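Local coordinates for protein exodeoxyribonuclease III (Neisseria meningitidis, PDB 2JC4) that probably cuts DNA as a metal-dependent 3'-5' exonuclease of the AP endonuclease/exonuclease III family, in the service of DNA repair, at residues V65-R70 with R90-T95; I102-V107 with G145-A150; D186-V191 with V232-E237. All blocks are in the same frame, centred on the assembly; numbering follows the deposited sequence.

Contact 1 of 3, residues V65-R70 with R90-T95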
ATOM      1  N   VAL A  65      -9.868  -2.200   1.726  1.00 11.77           N
ATOM      2  CA  VAL A  65      -8.728  -2.705   0.937  1.00 10.76           C
ATOM      3  C   VAL A  65      -9.216  -3.739  -0.106  1.00 10.59           C
ATOM      4  O   VAL A  65     -10.189  -4.479   0.148  1.00  9.69           O
ATOM      5  CB  VAL A  65      -7.618  -3.358   1.844  1.00 10.04           C
ATOM      6  CG1 VAL A  65      -6.815  -2.298   2.558  1.00 12.11           C
ATOM      7  CG2 VAL A  65      -8.231  -4.345   2.891  1.00  9.92           C
ATOM      8  N   ALA A  66      -8.594  -3.776  -1.270  1.00 10.52           N
ATOM      9  CA  ALA A  66      -9.014  -4.738  -2.295  1.00 10.99           C
ATOM     10  C   ALA A  66      -7.809  -5.279  -3.030  1.00 11.18           C
ATOM     11  O   ALA A  66      -6.791  -4.615  -3.080  1.00 11.27           O
ATOM     12  CB  ALA A  66      -9.985  -4.062  -3.295  1.00 10.73           C
ATOM     13  N   ILE A  67      -7.938  -6.478  -3.600  1.00 12.53           N
ATOM     14  CA  ILE A  67      -6.924  -7.069  -4.502  1.00 12.74           C
ATOM     15  C   ILE A  67      -7.615  -7.387  -5.826  1.00 13.13           C
ATOM     16  O   ILE A  67      -8.657  -8.054  -5.852  1.00 13.20           O
ATOM     17  CB  ILE A  67      -6.269  -8.344  -3.941  1.00 13.20           C
ATOM     18  CG1 ILE A  67      -5.499  -8.042  -2.648  1.00 12.10           C
ATOM     19  CG2 ILE A  67      -5.368  -8.967  -4.986  1.00 13.25           C
ATOM     20  CD1 ILE A  67      -5.095  -9.271  -1.860  1.00 13.01           C
ATOM     21  N   VAL A  68      -7.048  -6.884  -6.907  1.00 12.95           N
ATOM     22  CA  VAL A  68      -7.697  -7.003  -8.227  1.00 15.09           C
ATOM     23  C   VAL A  68      -6.673  -7.643  -9.154  1.00 15.29           C
ATOM     24  O   VAL A  68      -5.530  -7.182  -9.213  1.00 15.42           O
ATOM     25  CB  VAL A  68      -8.099  -5.625  -8.755  1.00 14.65           C
ATOM     26  CG1 VAL A  68      -8.763  -5.750 -10.115  1.00 16.33           C
ATOM     27  CG2 VAL A  68      -8.988  -4.874  -7.741  1.00 14.88           C
ATOM     28  N   SER A  69      -7.045  -8.728  -9.840  1.00 15.34           N
ATOM     29  CA  SER A  69      -6.047  -9.462 -10.610  1.00 16.07           C
ATOM     30  C   SER A  69      -6.671 -10.223 -11.771  1.00 17.37           C
ATOM     31  O   SER A  69      -7.845 -10.569 -11.719  1.00 16.54           O
ATOM     32  CB  SER A  69      -5.286 -10.440  -9.695  1.00 16.02           C
ATOM     33  OG  SER A  69      -6.192 -11.258  -8.952  1.00 17.80           O
ATOM     34  N   ARG A  70      -5.903 -10.471 -12.825  1.00 19.51           N
ATOM     35  CA  ARG A  70      -6.477 -11.287 -13.901  1.00 21.53           C
ATOM     36  C   ARG A  70      -6.439 -12.771 -13.535  1.00 22.38           C
ATOM     37  O   ARG A  70      -7.275 -13.536 -14.018  1.00 21.85           O
ATOM     38  CB  ARG A  70      -5.939 -10.942 -15.298  1.00 22.96           C
ATOM     39  CG  ARG A  70      -6.702  -9.700 -15.855  1.00 27.42           C
ATOM     40  CD  ARG A  70      -6.930  -9.670 -17.348  1.00 34.73           C
ATOM     41  NE  ARG A  70      -8.128 -10.411 -17.738  1.00 37.58           N
ATOM     42  CZ  ARG A  70      -8.739 -10.267 -18.907  1.00 39.44           C
ATOM     43  NH1 ARG A  70      -8.277  -9.374 -19.781  1.00 41.63           N
ATOM     44  NH2 ARG A  70      -9.816 -11.000 -19.196  1.00 38.53           N
ATOM     45  N   ARG A  90      -8.478  -3.147   7.000  1.00 11.22           N
ATOM     46  CA  ARG A  90      -7.102  -2.649   6.687  1.00 11.51           C
ATOM     47  C   ARG A  90      -6.147  -3.655   6.103  1.00 12.35           C
ATOM     48  O   ARG A  90      -5.091  -3.263   5.608  1.00 12.35           O
ATOM     49  CB  ARG A  90      -6.453  -2.131   7.956  1.00 11.43           C
ATOM     50  CG  ARG A  90      -7.106  -0.847   8.452  1.00 11.79           C
ATOM     51  CD  ARG A  90      -6.412  -0.385   9.672  1.00 11.08           C
ATOM     52  NE  ARG A  90      -6.950   0.901  10.134  1.00 12.35           N
ATOM     53  CZ  ARG A  90      -6.587   2.093   9.650  1.00 14.67           C
ATOM     54  NH1 ARG A  90      -5.729   2.160   8.617  1.00 14.76           N
ATOM     55  NH2 ARG A  90      -7.119   3.213  10.169  1.00 12.24           N
ATOM     56  N   VAL A  91      -6.480  -4.956   6.194  1.00 12.80           N
ATOM     57  CA  VAL A  91      -5.539  -6.020   5.752  1.00 12.33           C
ATOM     58  C   VAL A  91      -6.326  -7.092   4.976  1.00 12.99           C
ATOM     59  O   VAL A  91      -7.307  -7.672   5.481  1.00 11.60           O
ATOM     60  CB  VAL A  91      -4.829  -6.685   6.962  1.00 12.58           C
ATOM     61  CG1 VAL A  91      -3.799  -7.762   6.514  1.00 13.64           C
ATOM     62  CG2 VAL A  91      -4.156  -5.647   7.871  1.00 12.06           C
ATOM     63  N   ILE A  92      -5.901  -7.336   3.747  1.00 12.72           N
ATOM     64  CA  ILE A  92      -6.411  -8.461   2.986  1.00 12.70           C
ATOM     65  C   ILE A  92      -5.221  -9.126   2.319  1.00 13.34           C
ATOM     66  O   ILE A  92      -4.304  -8.453   1.834  1.00 13.03           O
ATOM     67  CB  ILE A  92      -7.494  -8.005   1.938  1.00 13.07           C
ATOM     68  CG1 ILE A  92      -8.168  -9.236   1.302  1.00 13.94           C
ATOM     69  CG2 ILE A  92      -6.922  -7.011   0.869  1.00 12.46           C
ATOM     70  CD1 ILE A  92      -9.414  -8.886   0.471  1.00 13.76           C
ATOM     71  N   ALA A  93      -5.216 -10.454   2.317  1.00 13.44           N
ATOM     72  CA  ALA A  93      -4.133 -11.204   1.666  1.00 13.36           C
ATOM     73  C   ALA A  93      -4.704 -12.283   0.749  1.00 13.21           C
ATOM     74  O   ALA A  93      -5.802 -12.780   0.967  1.00 12.92           O
ATOM     75  CB  ALA A  93      -3.190 -11.830   2.708  1.00 11.94           C
ATOM     76  N   ALA A  94      -3.947 -12.667  -0.261  1.00 12.84           N
ATOM     77  CA  ALA A  94      -4.385 -13.767  -1.103  1.00 13.87           C
ATOM     78  C   ALA A  94      -3.175 -14.214  -1.881  1.00 14.49           C
ATOM     79  O   ALA A  94      -2.219 -13.464  -1.986  1.00 15.11           O
ATOM     80  CB  ALA A  94      -5.481 -13.331  -2.044  1.00 13.38           C
ATOM     81  N   THR A  95      -3.230 -15.442  -2.386  1.00 14.64           N
ATOM     82  CA  THR A  95      -2.163 -16.024  -3.197  1.00 15.99           C
ATOM     83  C   THR A  95      -2.633 -15.921  -4.636  1.00 16.47           C
ATOM     84  O   THR A  95      -3.698 -16.482  -5.004  1.00 14.92           O
ATOM     85  CB  THR A  95      -1.884 -17.509  -2.817  1.00 14.93           C
ATOM     86  OG1 THR A  95      -1.672 -17.617  -1.407  1.00 14.47           O
ATOM     87  CG2 THR A  95      -0.666 -18.032  -3.551  1.00 17.87           C
TER
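Strands 65-69 and 91-95 run nearly parallel, 21° apart, but their axes stay 6.8 Å from each other at the closest approach, and Val-65, Ile-67, Ile-92 and Ala-94 fill the gap with side chains. The strands belong to different sheets. Strand 65-69 bonds through its backbone to strands 29-33 and 53-57, while strand 91-96 pairs with strand 99-105. The side chains of Val-65 and Ile-92 run past one another, pointing opposite ways. The CG2 methyl of Val-65 meets CG2 of Ile-92 at 3.6 Å. CG1 of Ile-92 lies anti to its backbone N (chi1 -171°), which leaves CG2 between the backbone N and the carbonyl carbon, facing Val-65. The other branch of Val-65, CG1, rests 3.6 Å from the backbone O of Arg-90. The CG1 of Ile-67 lies 3.9 Å from Ile-92 CG2, so one methyl of Ile-92 is touched by both residues. The extended chain of Ile-67 (chi2 167°) carries CD1 onward over the backbone, 3.9 Å from Ala-94 N and 4.1 Å from Ala-94 CB. The CB of Arg-90 points away from strand 65-69. Its guanidinium bonds Gln-88 and the backbone O of Tyr-105, a predicted active-site residue. This is the packing of two beta-sheets face to face, as in the four-layered alpha/beta sandwich of the DNase I-like fold. The side-chain contacts across the gap are apolar, with some methyls resting on backbone atoms, so the sheets are joined here by buried side chains and not by shared backbone bonds.

Contact 2 of 3, residues I102-V107 with G145-A150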
ATOM      1  N   ILE A 102       0.120  -9.491   0.408  1.00 11.47           N
ATOM      2  CA  ILE A 102      -0.544  -8.934   1.597  1.00 10.97           C
ATOM      3  C   ILE A 102      -0.721  -7.420   1.407  1.00 11.28           C
ATOM      4  O   ILE A 102       0.266  -6.701   1.411  1.00 10.83           O
ATOM      5  CB  ILE A 102       0.274  -9.270   2.899  1.00 11.15           C
ATOM      6  CG1 ILE A 102       0.566 -10.796   2.969  1.00 11.05           C
ATOM      7  CG2 ILE A 102      -0.406  -8.662   4.151  1.00 10.28           C
ATOM      8  CD1 ILE A 102       1.544 -11.202   4.094  1.00  9.33           C
ATOM      9  N   ASN A 103      -1.972  -6.949   1.258  1.00 10.36           N
ATOM     10  CA  ASN A 103      -2.267  -5.540   1.024  1.00 10.01           C
ATOM     11  C   ASN A 103      -2.670  -4.884   2.352  1.00 10.25           C
ATOM     12  O   ASN A 103      -3.561  -5.377   3.046  1.00  9.57           O
ATOM     13  CB  ASN A 103      -3.421  -5.455   0.020  1.00 10.30           C
ATOM     14  CG  ASN A 103      -3.912  -4.035  -0.233  1.00 11.98           C
ATOM     15  OD1 ASN A 103      -3.192  -3.056  -0.009  1.00 13.71           O
ATOM     16  ND2 ASN A 103      -5.148  -3.925  -0.748  1.00 10.30           N
ATOM     17  N   VAL A 104      -2.040  -3.760   2.678  1.00 10.30           N
ATOM     18  CA  VAL A 104      -2.294  -3.055   3.918  1.00  9.37           C
ATOM     19  C   VAL A 104      -2.679  -1.591   3.677  1.00 10.22           C
ATOM     20  O   VAL A 104      -2.092  -0.900   2.843  1.00 10.10           O
ATOM     21  CB  VAL A 104      -1.038  -3.130   4.865  1.00  9.73           C
ATOM     22  CG1 VAL A 104      -0.903  -4.519   5.464  1.00  8.37           C
ATOM     23  CG2 VAL A 104       0.321  -2.671   4.140  1.00  9.27           C
ATOM     24  N   TYR A 105      -3.670  -1.137   4.416  1.00  9.75           N
ATOM     25  CA  TYR A 105      -3.903   0.279   4.580  1.00  9.66           C
ATOM     26  C   TYR A 105      -3.591   0.551   6.062  1.00  8.91           C
ATOM     27  O   TYR A 105      -4.444   0.314   6.936  1.00  8.88           O
ATOM     28  CB  TYR A 105      -5.364   0.676   4.215  1.00  9.61           C
ATOM     29  CG  TYR A 105      -5.604   2.096   4.642  1.00 10.62           C
ATOM     30  CD1 TYR A 105      -4.690   3.091   4.283  1.00  8.74           C
ATOM     31  CD2 TYR A 105      -6.690   2.446   5.478  1.00 10.79           C
ATOM     32  CE1 TYR A 105      -4.862   4.429   4.712  1.00 11.07           C
ATOM     33  CE2 TYR A 105      -6.872   3.794   5.895  1.00 10.03           C
ATOM     34  CZ  TYR A 105      -5.933   4.753   5.522  1.00 12.02           C
ATOM     35  OH  TYR A 105      -6.033   6.067   5.951  1.00 14.52           O
ATOM     36  N   CYS A 106      -2.349   0.967   6.357  1.00  8.87           N
ATOM     37  CA  CYS A 106      -1.870   1.013   7.735  1.00  9.38           C
ATOM     38  C   CYS A 106      -2.440   2.225   8.442  1.00 10.05           C
ATOM     39  O   CYS A 106      -2.761   3.254   7.804  1.00 10.52           O
ATOM     40  CB  CYS A 106      -0.342   1.086   7.812  1.00  9.06           C
ATOM     41  SG  CYS A 106       0.469  -0.373   7.089  1.00 11.06           S
ATOM     42  N   VAL A 107      -2.515   2.116   9.757  1.00 10.69           N
ATOM     43  CA  VAL A 107      -3.028   3.212  10.588  1.00 11.78           C
ATOM     44  C   VAL A 107      -2.251   4.518  10.362  1.00 11.53           C
ATOM     45  O   VAL A 107      -1.026   4.563  10.508  1.00 11.72           O
ATOM     46  CB  VAL A 107      -3.023   2.840  12.095  1.00 11.99           C
ATOM     47  CG1 VAL A 107      -3.693   3.933  12.921  1.00 10.36           C
ATOM     48  CG2 VAL A 107      -3.727   1.494  12.303  1.00 11.53           C
ATOM     49  N   GLY A 145       1.410  -1.514   0.214  1.00 10.13           N
ATOM     50  CA  GLY A 145       0.269  -0.678   0.561  1.00  9.67           C
ATOM     51  C   GLY A 145       0.718   0.681   1.056  1.00  9.54           C
ATOM     52  O   GLY A 145       1.837   1.127   0.777  1.00  8.09           O
ATOM     53  N   ASP A 146      -0.204   1.357   1.738  1.00  8.22           N
ATOM     54  CA  ASP A 146       0.053   2.657   2.309  1.00  8.10           C
ATOM     55  C   ASP A 146       0.452   2.366   3.729  1.00  8.28           C
ATOM     56  O   ASP A 146      -0.370   1.908   4.528  1.00  8.82           O
ATOM     57  CB  ASP A 146      -1.230   3.460   2.254  1.00  8.62           C
ATOM     58  CG  ASP A 146      -1.099   4.841   2.876  1.00 10.31           C
ATOM     59  OD1 ASP A 146      -0.013   5.193   3.412  1.00  9.41           O
ATOM     60  OD2 ASP A 146      -2.108   5.568   2.783  1.00 10.64           O
ATOM     61  N   PHE A 147       1.733   2.585   4.039  1.00  8.00           N
ATOM     62  CA  PHE A 147       2.258   2.276   5.352  1.00  8.38           C
ATOM     63  C   PHE A 147       2.133   3.496   6.254  1.00  9.22           C
ATOM     64  O   PHE A 147       2.241   3.346   7.450  1.00  9.35           O
ATOM     65  CB  PHE A 147       3.730   1.809   5.297  1.00  8.86           C
ATOM     66  CG  PHE A 147       3.899   0.449   4.708  1.00 11.69           C
ATOM     67  CD1 PHE A 147       3.847   0.288   3.315  1.00 11.04           C
ATOM     68  CD2 PHE A 147       4.110  -0.680   5.532  1.00 11.77           C
ATOM     69  CE1 PHE A 147       3.963  -0.971   2.730  1.00 11.46           C
ATOM     70  CE2 PHE A 147       4.249  -1.952   4.945  1.00 13.52           C
ATOM     71  CZ  PHE A 147       4.188  -2.082   3.531  1.00 10.55           C
ATOM     72  N   ASN A 148       1.859   4.676   5.683  1.00  9.69           N
ATOM     73  CA  ASN A 148       1.768   5.898   6.495  1.00 11.16           C
ATOM     74  C   ASN A 148       3.015   6.109   7.341  1.00 10.86           C
ATOM     75  O   ASN A 148       2.961   6.690   8.406  1.00  9.41           O
ATOM     76  CB  ASN A 148       0.508   5.871   7.382  1.00 10.64           C
ATOM     77  CG  ASN A 148      -0.683   6.497   6.698  1.00 12.46           C
ATOM     78  OD1 ASN A 148      -0.606   7.657   6.220  1.00 11.36           O
ATOM     79  ND2 ASN A 148      -1.786   5.759   6.627  1.00  9.09           N
ATOM     80  N   ILE A 149       4.146   5.634   6.812  1.00 11.40           N
ATOM     81  CA  ILE A 149       5.454   5.825   7.427  1.00 10.26           C
ATOM     82  C   ILE A 149       6.445   6.086   6.289  1.00 10.81           C
ATOM     83  O   ILE A 149       6.506   5.337   5.266  1.00  9.95           O
ATOM     84  CB  ILE A 149       5.927   4.608   8.280  1.00  9.81           C
ATOM     85  CG1 ILE A 149       4.990   4.347   9.477  1.00  9.24           C
ATOM     86  CG2 ILE A 149       7.439   4.823   8.754  1.00 10.14           C
ATOM     87  CD1 ILE A 149       5.301   3.011  10.163  1.00 11.99           C
ATOM     88  N   ALA A 150       7.224   7.148   6.499  1.00 10.93           N
ATOM     89  CA  ALA A 150       8.286   7.587   5.610  1.00 10.61           C
ATOM     90  C   ALA A 150       9.608   7.090   6.208  1.00 10.59           C
ATOM     91  O   ALA A 150      10.049   7.574   7.249  1.00 12.42           O
ATOM     92  CB  ALA A 150       8.261   9.107   5.518  1.00  8.70           C
TER
HETATM   93  O   HOH W   1      -4.129   7.974   5.817  1.00 10.00           O
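Cys-106 N bonds Asp-146 O at 2.9 Å, nearly straight at 168°. The amide of Asn-148 then gives ND2 to Cys-106 O, also at 2.9 Å, with the acceptor close to the amide plane. A third bond, Asp-146 N to Val-104 O, is longer and more bent. The two backbone bonds continue a parallel pairing past the end of strand 141-144, and the Asn-148 bond adds a side-chain link beyond it. Asp-146 OD1 takes Asn-148 N at 3.0 Å in an Asx turn, while OD2 is held by Asn-7. Tyr-105 (chi1 170°) and Asp-146 (chi1 178°) both hold CG anti to the backbone N, which runs ring and carboxylate the same way. OD2 reaches the ring edge, 3.6 Å from Tyr-105 CE1. A water joins Tyr-105 OH, at 2.7 Å, to Asn-148 ND2 by a weak second bond. On the packing side, Val-104 CG2 sits over one face of the Phe-147 ring, 4.2 Å from its centroid. Cys-106 SG approaches the same ring obliquely, 4.0 Å from Phe-147 CD2. Tyr-105, Asp-146 and Asn-148 are predicted to be catalytic or metal-binding. The backbone bonds, the Asn-148 ND2 bond and the Asx turn set their relative positions.

Contact 3 of 3, residues D186-V191 with V232-E237. With NA (sodium ion), chain D.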
ATOM      1  N   ASP A 186      12.874  -3.270   1.183  1.00 14.06           N
ATOM      2  CA  ASP A 186      12.152  -2.088   0.659  1.00 14.61           C
ATOM      3  C   ASP A 186      12.473  -1.999  -0.854  1.00 13.92           C
ATOM      4  O   ASP A 186      13.516  -1.456  -1.229  1.00 13.67           O
ATOM      5  CB  ASP A 186      12.663  -0.825   1.433  1.00 14.74           C
ATOM      6  CG  ASP A 186      12.025   0.502   0.978  1.00 16.92           C
ATOM      7  OD1 ASP A 186      11.340   0.546  -0.064  1.00 17.28           O
ATOM      8  OD2 ASP A 186      12.255   1.525   1.686  1.00 12.36           O
ATOM      9  N   SER A 187      11.594  -2.501  -1.711  1.00 13.06           N
ATOM     10  CA  SER A 187      11.943  -2.662  -3.134  1.00 13.56           C
ATOM     11  C   SER A 187      12.402  -1.379  -3.822  1.00 14.07           C
ATOM     12  O   SER A 187      13.391  -1.386  -4.568  1.00 14.16           O
ATOM     13  CB  SER A 187      10.841  -3.332  -3.941  1.00 14.12           C
ATOM     14  OG  SER A 187       9.711  -2.509  -4.124  1.00 15.51           O
ATOM     15  N   LEU A 188      11.693  -0.274  -3.587  1.00 13.49           N
ATOM     16  CA  LEU A 188      12.047   0.975  -4.273  1.00 13.58           C
ATOM     17  C   LEU A 188      13.515   1.361  -3.978  1.00 14.59           C
ATOM     18  O   LEU A 188      14.244   1.808  -4.885  1.00 14.92           O
ATOM     19  CB  LEU A 188      11.089   2.096  -3.857  1.00 13.11           C
ATOM     20  CG  LEU A 188      11.235   3.411  -4.643  1.00 14.67           C
ATOM     21  CD1 LEU A 188       9.851   4.072  -4.899  1.00 16.65           C
ATOM     22  CD2 LEU A 188      12.197   4.340  -3.941  1.00 13.49           C
ATOM     23  N   ARG A 189      13.961   1.172  -2.733  1.00 15.08           N
ATOM     24  CA  ARG A 189      15.335   1.558  -2.359  1.00 16.04           C
ATOM     25  C   ARG A 189      16.398   0.554  -2.821  1.00 17.25           C
ATOM     26  O   ARG A 189      17.583   0.896  -2.947  1.00 17.38           O
ATOM     27  CB  ARG A 189      15.456   1.843  -0.855  1.00 16.00           C
ATOM     28  CG  ARG A 189      14.813   3.156  -0.393  1.00 14.18           C
ATOM     29  CD  ARG A 189      15.483   4.339  -1.052  1.00 13.59           C
ATOM     30  NE  ARG A 189      14.891   5.615  -0.648  1.00 13.25           N
ATOM     31  CZ  ARG A 189      14.903   6.721  -1.387  1.00 12.42           C
ATOM     32  NH1 ARG A 189      15.430   6.688  -2.614  1.00 11.51           N
ATOM     33  NH2 ARG A 189      14.333   7.855  -0.932  1.00  9.46           N
ATOM     34  N   GLN A 190      15.993  -0.681  -3.102  1.00 17.67           N
ATOM     35  CA  GLN A 190      16.922  -1.595  -3.779  1.00 18.64           C
ATOM     36  C   GLN A 190      17.272  -1.056  -5.190  1.00 17.67           C
ATOM     37  O   GLN A 190      18.435  -0.995  -5.554  1.00 17.76           O
ATOM     38  CB  GLN A 190      16.364  -3.013  -3.870  1.00 19.30           C
ATOM     39  CG  GLN A 190      17.219  -3.915  -4.793  1.00 23.42           C
ATOM     40  CD  GLN A 190      16.842  -5.374  -4.693  1.00 26.52           C
ATOM     41  OE1 GLN A 190      16.599  -5.889  -3.597  1.00 28.88           O
ATOM     42  NE2 GLN A 190      16.791  -6.057  -5.844  1.00 26.67           N
ATOM     43  N   VAL A 191      16.262  -0.646  -5.950  1.00 17.52           N
ATOM     44  CA  VAL A 191      16.412  -0.126  -7.326  1.00 17.84           C
ATOM     45  C   VAL A 191      16.982   1.306  -7.366  1.00 17.66           C
ATOM     46  O   VAL A 191      17.786   1.655  -8.254  1.00 17.40           O
ATOM     47  CB  VAL A 191      15.041  -0.188  -8.122  1.00 18.36           C
ATOM     48  CG1 VAL A 191      15.154   0.438  -9.510  1.00 19.00           C
ATOM     49  CG2 VAL A 191      14.557  -1.620  -8.266  1.00 19.06           C
ATOM     50  N   VAL A 232      11.158  -0.359  -9.890  1.00 13.38           N
ATOM     51  CA  VAL A 232      10.061   0.101  -9.059  1.00 12.99           C
ATOM     52  C   VAL A 232       9.859   1.567  -9.455  1.00 13.87           C
ATOM     53  O   VAL A 232      10.832   2.326  -9.521  1.00 13.86           O
ATOM     54  CB  VAL A 232      10.397   0.039  -7.550  1.00 12.46           C
ATOM     55  CG1 VAL A 232       9.237   0.581  -6.753  1.00 11.64           C
ATOM     56  CG2 VAL A 232      10.634  -1.377  -7.107  1.00 11.61           C
ATOM     57  N   ARG A 233       8.619   1.955  -9.747  1.00 13.16           N
ATOM     58  CA  ARG A 233       8.389   3.316 -10.167  1.00 13.22           C
ATOM     59  C   ARG A 233       7.142   3.887  -9.530  1.00 12.81           C
ATOM     60  O   ARG A 233       6.216   3.142  -9.195  1.00 12.20           O
ATOM     61  CB  ARG A 233       8.301   3.395 -11.704  1.00 14.47           C
ATOM     62  CG  ARG A 233       7.306   2.503 -12.322  1.00 14.96           C
ATOM     63  CD  ARG A 233       7.638   2.223 -13.797  1.00 18.31           C
ATOM     64  NE  ARG A 233       6.850   1.095 -14.271  1.00 16.10           N
ATOM     65  CZ  ARG A 233       7.359  -0.113 -14.541  1.00 20.37           C
ATOM     66  NH1 ARG A 233       8.673  -0.348 -14.431  1.00 17.94           N
ATOM     67  NH2 ARG A 233       6.550  -1.087 -14.940  1.00 21.35           N
ATOM     68  N   VAL A 234       7.139   5.202  -9.362  1.00 11.52           N
ATOM     69  CA  VAL A 234       5.960   5.910  -8.836  1.00 11.67           C
ATOM     70  C   VAL A 234       5.241   6.482 -10.062  1.00 11.20           C
ATOM     71  O   VAL A 234       5.863   7.189 -10.881  1.00 11.27           O
ATOM     72  CB  VAL A 234       6.348   6.999  -7.779  1.00 11.01           C
ATOM     73  CG1 VAL A 234       5.086   7.730  -7.200  1.00  9.74           C
ATOM     74  CG2 VAL A 234       7.187   6.386  -6.631  1.00 10.39           C
ATOM     75  N   ASP A 235       3.957   6.171 -10.201  1.00 10.30           N
ATOM     76  CA  ASP A 235       3.157   6.592 -11.344  1.00 11.93           C
ATOM     77  C   ASP A 235       2.640   8.007 -11.155  1.00 11.86           C
ATOM     78  O   ASP A 235       1.488   8.237 -10.790  1.00 11.94           O
ATOM     79  CB  ASP A 235       1.986   5.608 -11.551  1.00 12.35           C
ATOM     80  CG  ASP A 235       1.084   5.972 -12.728  1.00 14.23           C
ATOM     81  OD1 ASP A 235       1.372   6.904 -13.508  1.00 15.51           O
ATOM     82  OD2 ASP A 235       0.036   5.323 -12.859  1.00 16.30           O
ATOM     83  N   LEU A 236       3.488   8.974 -11.460  1.00 12.35           N
ATOM     84  CA  LEU A 236       3.102  10.382 -11.361  1.00 11.78           C
ATOM     85  C   LEU A 236       2.189  10.895 -12.486  1.00 12.55           C
ATOM     86  O   LEU A 236       1.589  11.979 -12.359  1.00 12.46           O
ATOM     87  CB  LEU A 236       4.356  11.250 -11.253  1.00 11.01           C
ATOM     88  CG  LEU A 236       5.190  10.996  -9.998  1.00 11.33           C
ATOM     89  CD1 LEU A 236       6.292  12.018  -9.932  1.00 12.12           C
ATOM     90  CD2 LEU A 236       4.384  11.049  -8.672  1.00 12.27           C
ATOM     91  N   GLU A 237       2.116  10.165 -13.604  1.00 13.10           N
ATOM     92  CA  GLU A 237       1.128  10.504 -14.651  1.00 13.88           C
ATOM     93  C   GLU A 237      -0.279  10.451 -14.064  1.00 13.08           C
ATOM     94  O   GLU A 237      -1.085  11.372 -14.252  1.00 14.40           O
ATOM     95  CB  GLU A 237       1.226   9.530 -15.838  1.00 14.55           C
ATOM     96  CG  GLU A 237       2.579   9.617 -16.535  1.00 18.00           C
ATOM     97  CD  GLU A 237       2.729   8.623 -17.659  0.50 19.84           C
ATOM     98  OE1 GLU A 237       1.723   8.368 -18.378  0.50 17.93           O
ATOM     99  OE2 GLU A 237       3.868   8.118 -17.815  0.50 21.41           O
TER
HETATM  100 NA    NA D1258       7.641   7.772 -12.178  1.00 16.68          NA
HETATM  101  O   HOH W   2       9.189   6.942 -10.381  1.00 13.95           O
HETATM  102  O   HOH W   3       5.819   8.731 -13.562  1.00 20.21           O
HETATM  103  O   HOH W   4       8.512   9.955 -11.849  1.00 18.19           O
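Val-232 is the tightly packed part of this contact, set against the first turn of helix 187-191. Its CG2 methyl presses on Ser-187, 3.3 Å from OG, a hydroxyl whose hydrogen bond goes to the backbone O of Ile-219. Its CG1 methyl lies 3.8 Å from Leu-188 CB, and the two side chains cross at about a right angle. Val-191 closes in from one turn later, with its CG2 4.1 Å from Val-232 CG2. That valine also covers Val-232 N, a buried backbone nitrogen that has no partner in the model. Leu-188 extends the packing along the strand. Its chi1 of -172° directs the branch that way, and CD1 lies 3.9 Å from Val-234 CG2. The helix crosses the strand at -108°. Strand 229-234 is an outermost strand of its sheet, while the helix directly follows strand 185-186 at the border of the other sheet. The contact thus joins the edges of the two sheets in the DNase I-like sandwich. Asp-186, at the N-cap position of the helix, forms a salt bridge with Arg-215. Past Val-234 the segments separate and the surroundings turn polar. Val-234 O binds a sodium ion at 2.3 Å, and three waters complete the ligands seen on the ion. One of these waters accepts from Val-234 N and another from Leu-236 N, at the start of helix 236-239.

Overall arrangement
The contacts follow one another along the chain, each closing before the next opens. Contacts 1 and 2 have centres about 13 Å apart and touch. Strands 91-96 and 99-105 are neighbours in one sheet, with Ile-92 O probably bonded to Asn-103 N. Contact 3 lies about 20 Å from contact 1 and 15 Å from contact 2, centre to centre, and touches neither. Strand 65-69 of contact 1 and strand 229-234 of contact 3 belong to the second sheet. Contacts 1 and 3 therefore join the two sheets at separate places, while contact 2, nearest the chain centre, holds the predicted active-site residues.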